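Local coordinates for putative Lipoprotein (Shewanella oneidensis, PDB 3U24), which is of unknown function but binds zinc and calcium ions and belongs to the DUF885 family of the MA peptidase clan, consistent with kinship to metallopeptidases, at residues His95-Asp98 and Asn99-Ser103; Asp34-Trp37 and Gln38-Pro41; Phe81-Lys84 and Ser85-Ser88; Trp43-Ser47 and Gly48-Asn52. All blocks are in the same frame, centred on the assembly; numbering follows the deposited sequence.

Contact 1: His95-Asp98 and Asn99-Ser103. With ZN (zinc ion), chain C.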
loop_
_atom_site.group_PDB
_atom_site.type_symbol
_atom_site.label_atom_id
_atom_site.label_comp_id
_atom_site.label_asym_id
_atom_site.label_seq_id
_atom_site.Cartn_x
_atom_site.Cartn_y
_atom_site.Cartn_z
ATOM N N HIS A 95 -10.345 5.683 17.754
ATOM C CA HIS A 95 -8.910 5.793 17.652
ATOM C C HIS A 95 -8.404 6.086 16.245
ATOM O O HIS A 95 -7.468 6.881 16.058
ATOM C CB HIS A 95 -8.238 4.576 18.279
ATOM C CG HIS A 95 -8.322 4.576 19.756
ATOM N ND1 HIS A 95 -9.435 4.134 20.436
ATOM C CD2 HIS A 95 -7.444 5.050 20.706
ATOM C CE1 HIS A 95 -9.228 4.280 21.753
ATOM N NE2 HIS A 95 -8.001 4.819 21.921
ATOM N N LEU A 96 -9.007 5.467 15.247
ATOM C CA LEU A 96 -8.665 5.749 13.880
ATOM C C LEU A 96 -8.946 7.218 13.550
ATOM O O LEU A 96 -8.115 7.858 12.931
ATOM C CB LEU A 96 -9.430 4.834 12.949
ATOM C CG LEU A 96 -9.033 3.353 12.936
ATOM C CD1 LEU A 96 -9.987 2.646 11.939
ATOM C CD2 LEU A 96 -7.544 3.108 12.602
ATOM N N ILE A 97 -10.082 7.760 13.988
ATOM C CA ILE A 97 -10.362 9.156 13.790
ATOM C C ILE A 97 -9.359 10.067 14.520
ATOM O O ILE A 97 -8.806 11.014 13.927
ATOM C CB ILE A 97 -11.825 9.506 14.180
ATOM C CG1 ILE A 97 -12.807 8.894 13.159
ATOM C CG2 ILE A 97 -12.021 11.000 14.256
ATOM C CD1 ILE A 97 -14.265 8.892 13.631
ATOM N N ASP A 98 -9.103 9.794 15.798
ATOM C CA ASP A 98 -8.170 10.604 16.572
ATOM C C ASP A 98 -6.774 10.679 15.905
ATOM O O ASP A 98 -6.206 11.761 15.716
ATOM C CB ASP A 98 -8.033 10.015 17.951
ATOM C CG ASP A 98 -7.485 10.989 18.961
ATOM O OD1 ASP A 98 -7.689 12.205 18.842
ATOM O OD2 ASP A 98 -6.872 10.527 19.917
ATOM N N ASN A 99 -6.246 9.518 15.559
ATOM C CA ASN A 99 -4.990 9.408 14.883
ATOM C C ASN A 99 -4.974 10.104 13.501
ATOM O O ASN A 99 -4.015 10.775 13.168
ATOM C CB ASN A 99 -4.607 7.926 14.692
ATOM C CG ASN A 99 -3.200 7.775 14.148
ATOM O OD1 ASN A 99 -2.246 8.126 14.820
ATOM N ND2 ASN A 99 -3.074 7.314 12.919
ATOM N N LEU A 100 -6.015 9.914 12.693
ATOM C CA LEU A 100 -6.095 10.612 11.425
ATOM C C LEU A 100 -6.041 12.136 11.653
ATOM O O LEU A 100 -5.291 12.860 10.973
ATOM C CB LEU A 100 -7.380 10.243 10.687
ATOM C CG LEU A 100 -7.665 10.991 9.385
ATOM C CD1 LEU A 100 -6.686 10.503 8.325
ATOM C CD2 LEU A 100 -9.125 10.770 9.010
ATOM N N LEU A 101 -6.821 12.620 12.615
ATOM C CA LEU A 101 -6.816 14.041 12.928
ATOM C C LEU A 101 -5.412 14.528 13.358
ATOM O O LEU A 101 -4.909 15.542 12.848
ATOM C CB LEU A 101 -7.919 14.412 13.958
ATOM C CG LEU A 101 -9.394 14.295 13.488
ATOM C CD1 LEU A 101 -10.399 14.521 14.632
ATOM C CD2 LEU A 101 -9.698 15.217 12.309
ATOM N N SER A 102 -4.766 13.831 14.275
ATOM C CA SER A 102 -3.456 14.264 14.727
ATOM C C SER A 102 -2.474 14.260 13.577
ATOM O O SER A 102 -1.631 15.124 13.466
ATOM C CB SER A 102 -2.926 13.383 15.875
ATOM O OG SER A 102 -3.721 13.583 17.024
ATOM N N SER A 103 -2.574 13.291 12.707
ATOM C CA SER A 103 -1.614 13.226 11.630
ATOM C C SER A 103 -1.855 14.291 10.562
ATOM O O SER A 103 -0.915 14.761 9.975
ATOM C CB SER A 103 -1.572 11.839 11.028
ATOM O OG SER A 103 -2.717 11.646 10.256
HETATM ZN ZN ZN C . -7.261 5.365 23.680
HETATM O O HOH W 1 -5.847 6.532 11.770
HETATM O O HOH W 2 -6.610 13.980 17.580
HETATM O O HOH W 3 -8.430 4.181 25.593
#

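Contact 2: Asp34-Trp37 and Gln38-Pro41. With ZN (zinc ion), chain H; EDO (1,2-ethanediol), chain X.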
loop_
_atom_site.group_PDB
_atom_site.type_symbol
_atom_site.label_atom_id
_atom_site.label_comp_id
_atom_site.label_asym_id
_atom_site.label_seq_id
_atom_site.Cartn_x
_atom_site.Cartn_y
_atom_site.Cartn_z
ATOM N N ASP A 34 -19.165 13.134 6.829
ATOM C CA ASP A 34 -19.775 14.221 6.082
ATOM C C ASP A 34 -18.962 15.523 6.111
ATOM O O ASP A 34 -18.781 16.151 5.067
ATOM C CB ASP A 34 -21.184 14.464 6.541
ATOM C CG ASP A 34 -22.135 13.352 6.100
ATOM O OD1 ASP A 34 -21.763 12.561 5.189
ATOM O OD2 ASP A 34 -23.253 13.285 6.668
ATOM N N ASP A 35 -18.432 15.889 7.276
ATOM C CA ASP A 35 -17.646 17.081 7.377
ATOM C C ASP A 35 -16.326 16.939 6.671
ATOM O O ASP A 35 -15.848 17.904 6.121
ATOM C CB ASP A 35 -17.387 17.450 8.836
ATOM C CG ASP A 35 -18.646 17.896 9.541
ATOM O OD1 ASP A 35 -19.598 18.229 8.814
ATOM O OD2 ASP A 35 -18.699 17.905 10.805
ATOM N N LEU A 36 -15.735 15.750 6.688
ATOM C CA LEU A 36 -14.469 15.541 6.012
ATOM C C LEU A 36 -14.672 15.756 4.532
ATOM O O LEU A 36 -13.864 16.397 3.918
ATOM C CB LEU A 36 -13.885 14.156 6.285
ATOM C CG LEU A 36 -12.482 13.898 5.761
ATOM C CD1 LEU A 36 -11.475 14.860 6.361
ATOM C CD2 LEU A 36 -12.109 12.422 5.969
ATOM N N TRP A 37 -15.776 15.269 3.983
ATOM C CA TRP A 37 -16.037 15.423 2.569
ATOM C C TRP A 37 -16.384 16.839 2.129
ATOM O O TRP A 37 -16.080 17.226 0.986
ATOM C CB TRP A 37 -17.127 14.487 2.120
ATOM C CG TRP A 37 -16.856 13.011 2.239
ATOM C CD1 TRP A 37 -17.810 12.022 2.231
ATOM C CD2 TRP A 37 -15.573 12.309 2.368
ATOM N NE1 TRP A 37 -17.229 10.800 2.316
ATOM C CE2 TRP A 37 -15.896 10.899 2.405
ATOM C CE3 TRP A 37 -14.237 12.691 2.433
ATOM C CZ2 TRP A 37 -14.928 9.921 2.544
ATOM C CZ3 TRP A 37 -13.251 11.688 2.558
ATOM C CH2 TRP A 37 -13.596 10.339 2.614
ATOM N N GLN A 38 -16.976 17.611 3.017
ATOM C CA GLN A 38 -17.228 19.033 2.795
ATOM C C GLN A 38 -15.929 19.823 2.773
ATOM O O GLN A 38 -15.816 20.756 2.019
ATOM C CB GLN A 38 -18.172 19.560 3.889
ATOM C CG GLN A 38 -18.361 21.066 3.969
ATOM C CD GLN A 38 -19.477 21.453 4.972
ATOM O OE1 GLN A 38 -19.208 21.730 6.160
ATOM N NE2 GLN A 38 -20.743 21.427 4.506
ATOM N N LEU A 39 -14.960 19.451 3.616
ATOM C CA LEU A 39 -13.633 20.059 3.614
ATOM C C LEU A 39 -12.839 19.663 2.393
ATOM O O LEU A 39 -12.112 20.481 1.837
ATOM C CB LEU A 39 -12.836 19.640 4.850
ATOM C CG LEU A 39 -11.350 19.977 4.875
ATOM C CD1 LEU A 39 -11.158 21.463 5.148
ATOM C CD2 LEU A 39 -10.626 19.115 5.888
ATOM N N SER A 40 -12.941 18.403 1.989
ATOM C CA SER A 40 -12.151 17.897 0.859
ATOM C C SER A 40 -12.978 17.031 -0.089
ATOM O O SER A 40 -13.017 15.801 -0.021
ATOM C CB SER A 40 -10.990 17.107 1.404
ATOM O OG SER A 40 -10.313 16.524 0.336
ATOM N N PRO A 41 -13.686 17.662 -0.990
ATOM C CA PRO A 41 -14.453 16.805 -1.887
ATOM C C PRO A 41 -13.616 15.944 -2.827
ATOM O O PRO A 41 -14.134 14.970 -3.356
ATOM C CB PRO A 41 -15.357 17.798 -2.661
ATOM C CG PRO A 41 -14.771 19.157 -2.383
ATOM C CD PRO A 41 -14.131 19.051 -1.024
HETATM ZN ZN ZN H . -21.597 19.149 9.456
HETATM C C1 EDO X . -17.617 21.887 -1.339
HETATM O O1 EDO X . -16.928 22.711 -0.402
HETATM C C2 EDO X . -18.139 20.660 -0.617
HETATM O O2 EDO X . -19.539 20.537 -0.903
HETATM O O HOH W 4 -16.167 20.551 7.219
HETATM O O HOH W 5 -21.465 19.015 12.000
HETATM O O HOH W 6 -22.063 16.911 9.933
#

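Contact 3: Phe81-Lys84 and Ser85-Ser88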
loop_
_atom_site.group_PDB
_atom_site.type_symbol
_atom_site.label_atom_id
_atom_site.label_comp_id
_atom_site.label_asym_id
_atom_site.label_seq_id
_atom_site.Cartn_x
_atom_site.Cartn_y
_atom_site.Cartn_z
ATOM N N PHE A 81 -16.860 12.300 24.059
ATOM C CA PHE A 81 -17.309 10.924 24.270
ATOM C C PHE A 81 -16.409 10.257 25.272
ATOM O O PHE A 81 -15.183 10.234 25.075
ATOM C CB PHE A 81 -17.289 10.121 22.958
ATOM C CG PHE A 81 -18.340 10.557 22.001
ATOM C CD1 PHE A 81 -19.652 10.135 22.161
ATOM C CD2 PHE A 81 -18.047 11.433 20.980
ATOM C CE1 PHE A 81 -20.644 10.580 21.312
ATOM C CE2 PHE A 81 -19.035 11.876 20.116
ATOM C CZ PHE A 81 -20.339 11.439 20.277
ATOM N N GLU A 82 -17.010 9.726 26.337
ATOM C CA GLU A 82 -16.306 8.864 27.282
ATOM C C GLU A 82 -15.920 7.576 26.599
ATOM O O GLU A 82 -16.761 6.901 26.006
ATOM C CB GLU A 82 -17.187 8.530 28.498
ATOM C CG GLU A 82 -17.288 9.686 29.484
ATOM C CD GLU A 82 -18.446 9.560 30.482
ATOM O OE1 GLU A 82 -19.235 8.568 30.428
ATOM O OE2 GLU A 82 -18.571 10.480 31.337
ATOM N N LEU A 83 -14.654 7.221 26.715
ATOM C CA LEU A 83 -14.150 5.973 26.151
ATOM C C LEU A 83 -14.778 4.695 26.741
ATOM O O LEU A 83 -14.857 3.686 26.062
ATOM C CB LEU A 83 -12.628 5.950 26.273
ATOM C CG LEU A 83 -12.012 6.880 25.214
ATOM C CD1 LEU A 83 -10.795 7.638 25.726
ATOM C CD2 LEU A 83 -11.707 6.083 23.957
ATOM N N LYS A 84 -15.253 4.749 27.975
ATOM C CA LYS A 84 -15.987 3.632 28.574
ATOM C C LYS A 84 -17.406 3.507 28.004
ATOM O O LYS A 84 -18.089 2.543 28.278
ATOM C CB LYS A 84 -16.098 3.807 30.104
ATOM C CG LYS A 84 -14.817 3.527 30.896
ATOM C CD LYS A 84 -15.046 3.727 32.410
ATOM C CE LYS A 84 -13.746 3.786 33.224
ATOM N NZ LYS A 84 -13.017 2.483 33.344
ATOM N N SER A 85 -17.872 4.504 27.267
ATOM C CA SER A 85 -19.214 4.455 26.714
ATOM C C SER A 85 -19.265 3.768 25.342
ATOM O O SER A 85 -20.334 3.730 24.749
ATOM C CB SER A 85 -19.841 5.870 26.616
ATOM O OG SER A 85 -19.369 6.644 25.477
ATOM N N LEU A 86 -18.159 3.194 24.873
ATOM C CA LEU A 86 -18.046 2.758 23.467
ATOM C C LEU A 86 -17.984 1.246 23.310
ATOM O O LEU A 86 -17.385 0.577 24.104
ATOM C CB LEU A 86 -16.799 3.359 22.824
ATOM C CG LEU A 86 -16.679 4.885 22.787
ATOM C CD1 LEU A 86 -15.426 5.258 22.021
ATOM C CD2 LEU A 86 -17.937 5.553 22.238
ATOM N N THR A 87 -18.593 0.715 22.265
ATOM C CA THR A 87 -18.392 -0.692 21.924
ATOM C C THR A 87 -17.008 -0.897 21.255
ATOM O O THR A 87 -16.295 0.057 20.964
ATOM C CB THR A 87 -19.438 -1.166 20.922
ATOM O OG1 THR A 87 -19.286 -0.397 19.728
ATOM C CG2 THR A 87 -20.861 -1.010 21.479
ATOM N N SER A 88 -16.670 -2.141 20.957
ATOM C CA SER A 88 -15.348 -2.443 20.454
ATOM C C SER A 88 -15.143 -1.824 19.078
ATOM O O SER A 88 -14.135 -1.166 18.866
ATOM C CB SER A 88 -15.052 -3.939 20.503
ATOM O OG SER A 88 -15.868 -4.594 19.577
HETATM O O HOH W 7 -19.946 9.493 26.402
HETATM O O HOH W 8 -15.816 1.064 26.360
#

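Contact 4: Trp43-Ser47 and Gly48-Asn52. With ZN (zinc ion), chain B.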
loop_
_atom_site.group_PDB
_atom_site.type_symbol
_atom_site.label_atom_id
_atom_site.label_comp_id
_atom_site.label_asym_id
_atom_site.label_seq_id
_atom_site.Cartn_x
_atom_site.Cartn_y
_atom_site.Cartn_z
ATOM N N TRP A 43 -10.914 14.172 -1.788
ATOM C CA TRP A 43 -10.771 12.984 -0.963
ATOM C C TRP A 43 -12.029 12.136 -1.045
ATOM O O TRP A 43 -11.975 10.899 -1.164
ATOM C CB TRP A 43 -10.519 13.424 0.446
ATOM C CG TRP A 43 -9.865 12.409 1.349
ATOM C CD1 TRP A 43 -9.809 11.008 1.223
ATOM C CD2 TRP A 43 -9.202 12.707 2.623
ATOM N NE1 TRP A 43 -9.138 10.441 2.301
ATOM C CE2 TRP A 43 -8.754 11.421 3.179
ATOM C CE3 TRP A 43 -8.950 13.873 3.334
ATOM C CZ2 TRP A 43 -8.074 11.349 4.383
ATOM C CZ3 TRP A 43 -8.250 13.783 4.542
ATOM C CH2 TRP A 43 -7.827 12.548 5.050
ATOM N N ALA A 44 -13.182 12.790 -1.029
ATOM C CA ALA A 44 -14.438 12.074 -1.158
ATOM C C ALA A 44 -14.482 11.321 -2.513
ATOM O O ALA A 44 -14.825 10.132 -2.585
ATOM C CB ALA A 44 -15.608 13.036 -1.048
ATOM N N LEU A 45 -14.151 12.050 -3.574
ATOM C CA LEU A 45 -14.096 11.518 -4.923
ATOM C C LEU A 45 -13.206 10.276 -4.985
ATOM O O LEU A 45 -13.636 9.267 -5.463
ATOM C CB LEU A 45 -13.546 12.606 -5.890
ATOM C CG LEU A 45 -13.218 12.240 -7.336
ATOM C CD1 LEU A 45 -14.441 11.644 -8.038
ATOM C CD2 LEU A 45 -12.663 13.493 -8.058
ATOM N N TYR A 46 -11.999 10.360 -4.457
ATOM C CA TYR A 46 -11.128 9.212 -4.429
ATOM C C TYR A 46 -11.693 8.085 -3.606
ATOM O O TYR A 46 -11.403 6.941 -3.905
ATOM C CB TYR A 46 -9.759 9.567 -3.896
ATOM C CG TYR A 46 -8.805 10.141 -4.930
ATOM C CD1 TYR A 46 -8.785 11.490 -5.214
ATOM C CD2 TYR A 46 -7.899 9.327 -5.618
ATOM C CE1 TYR A 46 -7.895 12.034 -6.129
ATOM C CE2 TYR A 46 -7.000 9.879 -6.563
ATOM C CZ TYR A 46 -7.016 11.243 -6.789
ATOM O OH TYR A 46 -6.173 11.838 -7.692
ATOM N N SER A 47 -12.525 8.387 -2.600
ATOM C CA SER A 47 -13.129 7.339 -1.773
ATOM C C SER A 47 -14.373 6.744 -2.417
ATOM O O SER A 47 -14.927 5.747 -1.946
ATOM C CB SER A 47 -13.461 7.903 -0.399
ATOM O OG SER A 47 -12.260 8.390 0.192
ATOM N N GLY A 48 -14.829 7.363 -3.500
ATOM C CA GLY A 48 -15.933 6.811 -4.260
ATOM C C GLY A 48 -17.216 7.545 -3.986
ATOM O O GLY A 48 -18.292 7.068 -4.374
ATOM N N LYS A 49 -17.148 8.703 -3.331
ATOM C CA LYS A 49 -18.361 9.490 -3.123
ATOM C C LYS A 49 -18.221 10.862 -3.778
ATOM O O LYS A 49 -17.338 11.668 -3.433
ATOM C CB LYS A 49 -18.698 9.634 -1.634
ATOM C CG LYS A 49 -20.164 9.988 -1.403
ATOM C CD LYS A 49 -20.478 10.370 0.025
ATOM C CE LYS A 49 -21.895 10.932 0.147
ATOM N NZ LYS A 49 -22.898 10.060 -0.512
ATOM N N HIS A 50 -19.136 11.124 -4.704
ATOM C CA HIS A 50 -19.092 12.294 -5.584
ATOM C C HIS A 50 -19.860 13.416 -4.972
ATOM O O HIS A 50 -20.944 13.706 -5.405
ATOM C CB HIS A 50 -19.667 11.924 -6.975
ATOM C CG HIS A 50 -18.840 10.889 -7.686
ATOM N ND1 HIS A 50 -17.884 11.213 -8.574
ATOM C CD2 HIS A 50 -18.772 9.506 -7.526
ATOM C CE1 HIS A 50 -17.247 10.098 -8.981
ATOM N NE2 HIS A 50 -17.780 9.059 -8.336
ATOM N N VAL A 51 -19.306 14.060 -3.959
ATOM C CA VAL A 51 -20.020 15.116 -3.253
ATOM C C VAL A 51 -19.949 16.431 -4.032
ATOM O O VAL A 51 -20.934 17.174 -4.055
ATOM C CB VAL A 51 -19.467 15.348 -1.842
ATOM C CG1 VAL A 51 -19.335 14.045 -1.109
ATOM C CG2 VAL A 51 -18.099 15.941 -1.938
ATOM N N ASN A 52 -18.809 16.735 -4.661
ATOM C CA ASN A 52 -18.699 17.968 -5.445
ATOM C C ASN A 52 -17.505 17.888 -6.380
ATOM O O ASN A 52 -16.463 18.492 -6.151
ATOM C CB ASN A 52 -18.629 19.176 -4.484
ATOM C CG ASN A 52 -18.845 20.518 -5.170
ATOM O OD1 ASN A 52 -18.871 21.532 -4.501
ATOM N ND2 ASN A 52 -18.925 20.538 -6.490
HETATM ZN ZN ZN B . -17.322 6.966 -8.698
HETATM O O HOH W 9 -15.452 7.319 -8.292
HETATM O O HOH W 10 -19.186 5.693 -7.709
HETATM O O HOH W 11 -19.487 7.083 -9.373
#

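Contact 1: His95-Asp98 and Asn99-Ser103
The imidazole of H95 and the carboxamide of N99, one helical turn apart, are the flat groups here. A zinc ion sits at the ring edge, 2.0 Å from H95 NE2, and water 3, a further ligand of the metal, also lies in the ring plane. T91 O takes the hydrogen bond from H95 ND1, and the ring of Y565 meets the imidazole with the planes at about 45°. N99 has CG anti to its backbone N (chi1 -172°), which carries the amide away from the preceding turn and toward F252; its ND2 donates to F252 O and to water 1, which in turn donates to L96 O (2.9 Å). Through the backbone, N99 N bonds H95 O at 2.9 Å and joins the two residues directly. Elsewhere on the helix I97 and L101 run alongside each other in the same direction, with I97 CG2 3.9 Å from L101 CD1. Water 2 bridges D98 O and S102 OG, donating to the first and accepting from the second (3.0 Å from OG). Four successive i to i+4 backbone bonds mark this as regular alpha-helix, part of helix 88-111, with a zinc site carried on one side.

Contact 2: Asp34-Trp37 and Gln38-Pro41
Q38 CB meets D35 O at 3.6 Å, tucked close to the backbone carbonyl of the preceding turn. From there CG stands anti to the backbone N (chi1 170°), and the extended chain carries the amide outward from the helix, with OE1 turned back toward the D35 side. At the end, Q38 OE1 comes no closer than 4.4 Å to D35 OD1, and the link between the two residues is made by water 4, which donates to D35 O at 2.9 Å and only weakly to OE1.

The D35 carboxylate is engaged with metal: OD1 binds a zinc ion at 2.3 Å, and waters 5 and 6 are further ligands. Water 5 also donates to D35 OD2, so it ties the second oxygen to the same site. Q74 NE2 bonds OD2 from helix 61-79 and so helps to fix the tilt of the carboxylate.

Q38 N, L39 N and S40 N bond back to D34 O, D35 O and L36 O, the last at 2.9 Å. The series stops at P41, whose nitrogen has no hydrogen to give although it lies 3.1 Å from W37 O; its CD packs against that oxygen instead. S40 leaves the helix here and is the N-cap of the next, its OG taking the N-H of W43.

Helix 25-39 thus ends wedged among its neighbours: L39 lies on helix 61-79, L36 on F432 of helix 427-432, and W37 on A44 and S47 of helix 41-47.

Contact 3: Phe81-Lys84 and Ser85-Ser88
S85 places its OG between its own backbone N and carbonyl carbon (chi1 79°), a turn that folds the hydroxyl back over the chain to E82. There it donates to E82 O at 2.7 Å, lying in the carbonyl plane on a lone pair, with a C=O...O angle of 145°. The backbone S85 N reaches the same oxygen at 2.9 Å but from well above that plane, so the two donors do not compete for one direction. E82 O is thereby gripped twice by a single residue. Water 7 adds a further link, accepting from E82 N and donating to S85 OG at 3.1 Å.

With L83 and K84 both in helical backbone angles, the bond from S85 N to E82 O closes a type I beta turn, the short 3-10 segment in the connection between helix 61-79 and helix 88-111. L86 follows the turn and comes back under it. Its CG, anti to the carbonyl carbon, lies 3.8 Å from E82 O, and its CD1 meets L83 CD2 at 4.3 Å, a loose apolar touch. On the other flank water 8 donates to both L83 O and L86 O, each at 2.8 Å, and so spans the two ends of the L83-L86 step.

Both leucines lean on Y94 of helix 88-111. T87 is the N-cap of that helix: its side chain caps a backbone N just beyond S88, while E90 OE1 accepts from T87 N, the return bond of a capping box. F81, just before the turn, meets the ring of F25 edge to face.

Contact 4: Trp43-Ser47 and Gly48-Asn52
A44 and V51 make the close apolar corner of this contact: both methyls of V51 stand 3.9 Å from A44 CB, and that same CB is pressed to within 3.2 Å of K49 O. Further along, L45 CD1 lies 3.3 Å from H50 CE1, the two side chains crossing at a slant. The backbone explains why they come so near. K49 N bonds A44 O (2.8 Å) and G48 N bonds L45 O (3.0 Å), a Schellman motif that ends helix 41-47 and turns the chain back on its last turn. The positive phi of G48, 103°, is the mark of that turn. Just before it, S47 N and S47 OG grip W43 O from opposite faces of its plane.

The other side is loose. Y46 is exposed, and K49 carries its amine away from the helix. At the H50 tip, NE2 binds a zinc ion at 2.2 Å; waters 9, 10 and 11 and E133 complete the metal's ligands in the model.

H50 ND1 bonds D53 OD2, so the ring is held at both nitrogens and its rotation is fixed. An acceptor at ND1 would probably make NE2 a stronger donor to the metal, and the geometry is consistent with D53 orienting the imidazole for zinc just after the helix end.

From the N terminus the contacts run in series, 2, 4, 3, 1, and none nests in or crosses another. None closes a long loop; contact 1 lies within a continuous helix. Contact 2 ends helix 25-39 and contact 4 ends helix 41-47; with centres 9 Å apart they pack directly, W37 packing against W43 and P41 against V51. After helix 61-79, contact 3 shapes the surface loop that leads into helix 88-111, where contact 1 lies. L83 of contact 3 touches H95, and L100 of contact 1 reaches W43 of contact 4. Helix 88-111 thus touches the loop at one end of contact 1 and helix 41-47 at the other. Contacts 1, 2 and 4 each carry a zinc ligand.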